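Local coordinates for PBP domain-containing protein (Vibrio parahaemolyticus, PDB 3MUQ) that is of unknown function but, as a periplasmic-binding-protein-like protein, probably binds a small ligand outside the cytoplasm, at residues P26-D31 / S220-N225; V200-P205 / I211-A216. All coordinates share one frame; numbering follows the deposited sequence. Where two conformers were deposited one is given.

Helix 213-224 serves both contacts: its first turn packs on strand 195-203 in contact 2, and its last turns reach helix 20-32 in contact 1. The two centres lie about 15 Å apart on the same side of the chain's centre; between them S220 packs on V200 and L202, and L223 on V200. Both contacts are mostly buried. Contact 1 closes a long loop of chain, joins two helices through one tryptophan, and adds a hydrogen bond to a carboxylate near the second subunit. Contact 2 is nested within that loop; it is a strand-to-helix return that relies on apolar touches and a proline-tyrosine CH-pi contact, with no hydrogen bond across it.

Contact 1: residues P26-D31 / S220-N225; sequences PQFEKD and SDWLVN
F28 and W222 mark the nearest backbone approach of two helical segments, their CA atoms 7.6 Å apart. The axes of 26-31 and 220-224 come no closer than 11.4 Å and run at 120° to each other, a gap wide enough for an indole. W222 bridges it: its CG is anti to the backbone N, which extends the ring system from helix 213-224 toward helix 20-32. F28 lies over one face of that ring system in two ways. Its CB sits 3.7 Å from the centroid of the six-membered ring, almost on the normal, in a CH-pi contact. Its phenyl edge meets the five-membered ring in an edge-to-face pair with planes 61° apart, CD1 coming within 3.5 Å of W222 CG. The indole N-H is used in the ring plane: W222 NE1 donates to D31 OD2 at 3.0 Å and 161°, taking the anti lone pair of that oxygen, while the carboxylate is turned steeply against the ring. The other oxygen, D31 OD1, receives Q27 NE2 at 3.1 Å from above the carboxylate plane and forms a salt bridge with R227. These bonds hold the carboxylate where three helices meet, and the arginine would probably favour its charged form. Q27 CB and L231 of helix 226-236 also touch W222, and A177 of the second subunit packs on D31. The arrangement is a buried helix-helix contact centred on a tryptophan, tying an early helix to a late one within the periplasmic-binding-protein fold.

Contact 2: residues V200-P205 / I211-A216; sequences VILVNP and INYQGA
A strand-loop-helix return brings the end of strand 195-203 against the start of helix 213-224, and side chains of the strand end, the loop and the first helical turn pack together. Y213 meets P205, just past the strand. P205 CG lies over one face of the tyrosine ring, 4.0 Å from its centroid and 26° off the normal, a CH-pi contact displaced toward the rim at CD1. With Y213 CG anti to the backbone N (chi1 178°), the ring reaches from the first turn of the helix to the strand. There L202 CD1 touches Y213 CE1 at 3.7 Å, the two side chains crossing at about a right angle. The other methyl of L202 reaches farther along the helix: CD2 lies 3.6 Å from the backbone O of A216 and 3.9 Å from A216 CB. One leucine thus fills the angle between ring and helix backbone, with L57 of the neighbouring strand touching both L202 and A216. I211 CG1 lies 4.3 Å from V203 CG1, a looser apolar contact, and its CD1 rests near the carbonyl O of V203. The helix start is fixed by N212 at the N-cap: its OD1 accepts from G215 N at 3.0 Å, the donor standing above the carbonyl plane. N212 ND2 bonds to the backbone O of H6, so the same amide ties the cap to strand 6-12. The strand itself pairs antiparallel with 57-60 and 75-76. An N-capped helix folded back on the preceding strand in this way is a beta-alpha unit, here layering helix 213-224 against the central mixed sheet.

Contact 1: residues P26-D31 / S220-N225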
# COMPACT_ATOMS: atom_id res chain seq x y z
N PRO A 26 -0.77 8.86 16.83
CA PRO A 26 -1.30 8.42 18.12
C PRO A 26 -1.27 6.90 18.26
O PRO A 26 -0.81 6.39 19.29
CB PRO A 26 -2.75 8.92 18.08
CG PRO A 26 -2.69 10.14 17.20
CD PRO A 26 -1.66 9.83 16.16
N GLN A 27 -1.73 6.18 17.24
CA GLN A 27 -1.70 4.72 17.31
C GLN A 27 -0.26 4.20 17.33
O GLN A 27 0.07 3.27 18.08
CB GLN A 27 -2.48 4.09 16.15
CG GLN A 27 -2.72 2.58 16.35
CD GLN A 27 -3.53 2.29 17.61
OE1 GLN A 27 -4.59 2.88 17.83
NE2 GLN A 27 -3.03 1.38 18.44
N PHE A 28 0.60 4.79 16.51
CA PHE A 28 1.98 4.33 16.45
C PHE A 28 2.67 4.51 17.80
O PHE A 28 3.43 3.63 18.22
CB PHE A 28 2.76 5.00 15.32
CG PHE A 28 4.23 4.69 15.31
CD1 PHE A 28 4.67 3.42 14.96
CD2 PHE A 28 5.16 5.65 15.66
CE1 PHE A 28 6.04 3.11 14.95
CE2 PHE A 28 6.53 5.35 15.65
CZ PHE A 28 6.96 4.07 15.30
N GLU A 29 2.43 5.63 18.47
CA GLU A 29 3.04 5.85 19.78
C GLU A 29 2.49 4.86 20.79
O GLU A 29 3.23 4.29 21.59
CB GLU A 29 2.83 7.28 20.31
CG GLU A 29 3.54 7.52 21.66
CD GLU A 29 3.22 8.86 22.30
OE1 GLU A 29 2.70 9.76 21.61
OE2 GLU A 29 3.49 9.02 23.51
N LYS A 30 1.17 4.68 20.75
CA LYS A 30 0.52 3.73 21.63
C LYS A 30 1.14 2.35 21.42
O LYS A 30 1.44 1.64 22.37
CB LYS A 30 -0.98 3.67 21.31
CG LYS A 30 -1.77 2.60 22.06
CD LYS A 30 -2.13 3.05 23.46
CE LYS A 30 -2.85 1.96 24.25
NZ LYS A 30 -3.06 2.35 25.68
N ASP A 31 1.35 1.98 20.16
CA ASP A 31 1.87 0.65 19.84
C ASP A 31 3.32 0.46 20.29
O ASP A 31 3.65 -0.56 20.88
CB ASP A 31 1.76 0.37 18.34
CG ASP A 31 0.36 -0.06 17.92
OD1 ASP A 31 -0.47 -0.31 18.80
OD2 ASP A 31 0.11 -0.17 16.70
N SER A 220 8.75 3.03 9.79
CA SER A 220 8.57 2.62 8.40
C SER A 220 7.96 1.22 8.33
O SER A 220 6.98 1.03 7.63
CB SER A 220 9.90 2.64 7.64
OG SER A 220 9.72 2.15 6.32
N ASP A 221 8.52 0.26 9.07
CA ASP A 221 7.97 -1.10 9.15
C ASP A 221 6.50 -1.05 9.56
O ASP A 221 5.64 -1.70 8.97
CB ASP A 221 8.76 -1.95 10.16
CG ASP A 221 10.15 -2.29 9.69
OD1 ASP A 221 10.42 -2.16 8.47
OD2 ASP A 221 10.99 -2.69 10.53
N TRP A 222 6.19 -0.26 10.59
CA TRP A 222 4.81 -0.15 11.05
C TRP A 222 3.91 0.43 9.95
O TRP A 222 2.80 -0.06 9.71
CB TRP A 222 4.76 0.72 12.31
CG TRP A 222 3.41 0.90 12.94
CD1 TRP A 222 2.84 0.11 13.91
CD2 TRP A 222 2.46 1.95 12.68
NE1 TRP A 222 1.60 0.61 14.27
CE2 TRP A 222 1.34 1.73 13.53
CE3 TRP A 222 2.45 3.05 11.82
CZ2 TRP A 222 0.22 2.58 13.53
CZ3 TRP A 222 1.34 3.90 11.83
CH2 TRP A 222 0.23 3.66 12.68
N LEU A 223 4.38 1.46 9.26
CA LEU A 223 3.59 2.12 8.22
C LEU A 223 3.20 1.20 7.07
O LEU A 223 2.11 1.35 6.50
CB LEU A 223 4.33 3.34 7.65
CG LEU A 223 4.49 4.55 8.57
CD1 LEU A 223 5.53 5.52 8.00
CD2 LEU A 223 3.15 5.22 8.76
N VAL A 224 4.08 0.26 6.72
CA VAL A 224 3.78 -0.64 5.59
C VAL A 224 3.18 -1.99 6.02
O VAL A 224 2.78 -2.79 5.18
CB VAL A 224 5.01 -0.88 4.68
CG1 VAL A 224 5.55 0.45 4.09
CG2 VAL A 224 6.10 -1.65 5.42
N ASN A 225 3.12 -2.24 7.32
CA ASN A 225 2.46 -3.46 7.77
C ASN A 225 0.96 -3.19 7.94
O ASN A 225 0.54 -2.03 8.03
CB ASN A 225 3.13 -4.03 9.03
CG ASN A 225 4.39 -4.89 8.71
OD1 ASN A 225 4.45 -6.09 9.02
ND2 ASN A 225 5.41 -4.26 8.10

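Contact 2: residues V200-P205 / I211-A216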
# COMPACT_ATOMS: atom_id res chain seq x y z
N VAL A 200 8.26 6.75 1.96
CA VAL A 200 8.95 7.00 3.21
C VAL A 200 10.33 6.39 3.04
O VAL A 200 10.47 5.23 2.60
CB VAL A 200 8.19 6.39 4.42
CG1 VAL A 200 7.87 4.94 4.15
CG2 VAL A 200 9.01 6.52 5.70
N ILE A 201 11.36 7.18 3.34
CA ILE A 201 12.74 6.76 3.13
C ILE A 201 13.60 7.07 4.35
O ILE A 201 13.59 8.19 4.87
CB ILE A 201 13.34 7.47 1.90
CG1 ILE A 201 12.37 7.37 0.72
CG2 ILE A 201 14.72 6.89 1.55
CD1 ILE A 201 12.79 8.20 -0.50
N LEU A 202 14.35 6.07 4.78
CA LEU A 202 15.20 6.20 5.95
C LEU A 202 16.49 6.94 5.62
O LEU A 202 17.09 6.72 4.58
CB LEU A 202 15.57 4.82 6.46
CG LEU A 202 14.37 3.91 6.72
CD1 LEU A 202 14.86 2.56 7.25
CD2 LEU A 202 13.41 4.58 7.69
N VAL A 203 16.94 7.80 6.54
CA VAL A 203 18.25 8.41 6.38
C VAL A 203 19.32 7.33 6.52
O VAL A 203 19.27 6.49 7.42
CB VAL A 203 18.45 9.57 7.36
CG1 VAL A 203 19.91 10.05 7.34
CG2 VAL A 203 17.43 10.71 7.05
N ASN A 204 20.28 7.33 5.60
CA ASN A 204 21.29 6.28 5.56
C ASN A 204 22.15 6.24 6.84
O ASN A 204 22.91 7.16 7.10
CB ASN A 204 22.17 6.48 4.34
CG ASN A 204 23.16 5.35 4.13
OD1 ASN A 204 23.39 4.52 5.02
ND2 ASN A 204 23.75 5.31 2.94
N PRO A 205 22.04 5.16 7.63
CA PRO A 205 22.76 5.13 8.91
C PRO A 205 24.27 5.02 8.71
O PRO A 205 25.04 5.28 9.63
CB PRO A 205 22.24 3.85 9.58
CG PRO A 205 21.86 2.97 8.44
CD PRO A 205 21.28 3.92 7.40
N ILE A 211 22.07 9.10 13.85
CA ILE A 211 20.61 9.21 13.79
C ILE A 211 19.88 7.99 14.37
O ILE A 211 20.48 6.93 14.60
CB ILE A 211 20.05 9.59 12.36
CG1 ILE A 211 20.49 8.59 11.30
CG2 ILE A 211 20.43 11.03 11.97
CD1 ILE A 211 19.58 7.40 11.19
N ASN A 212 18.59 8.16 14.62
CA ASN A 212 17.80 7.13 15.25
C ASN A 212 17.24 6.17 14.21
O ASN A 212 16.05 6.21 13.87
CB ASN A 212 16.69 7.75 16.10
CG ASN A 212 15.93 6.72 16.90
OD1 ASN A 212 16.29 5.54 16.92
ND2 ASN A 212 14.86 7.16 17.58
N TYR A 213 18.10 5.29 13.72
CA TYR A 213 17.75 4.36 12.66
C TYR A 213 16.76 3.32 13.17
O TYR A 213 15.83 2.92 12.45
CB TYR A 213 19.00 3.68 12.11
CG TYR A 213 18.70 2.65 11.04
CD1 TYR A 213 18.45 3.04 9.74
CD2 TYR A 213 18.67 1.30 11.34
CE1 TYR A 213 18.18 2.12 8.76
CE2 TYR A 213 18.39 0.35 10.35
CZ TYR A 213 18.15 0.77 9.07
OH TYR A 213 17.89 -0.14 8.07
N GLN A 214 16.94 2.89 14.41
CA GLN A 214 16.09 1.88 15.00
C GLN A 214 14.66 2.37 15.07
O GLN A 214 13.73 1.67 14.68
CB GLN A 214 16.58 1.50 16.40
CG GLN A 214 15.67 0.51 17.10
CD GLN A 214 16.27 -0.02 18.39
OE1 GLN A 214 16.86 0.72 19.17
NE2 GLN A 214 16.11 -1.33 18.62
N GLY A 215 14.48 3.59 15.58
CA GLY A 215 13.15 4.17 15.67
C GLY A 215 12.56 4.47 14.30
O GLY A 215 11.37 4.26 14.07
N ALA A 216 13.39 4.97 13.39
CA ALA A 216 12.93 5.29 12.03
C ALA A 216 12.51 4.03 11.28
O ALA A 216 11.47 3.98 10.61
CB ALA A 216 14.03 6.06 11.25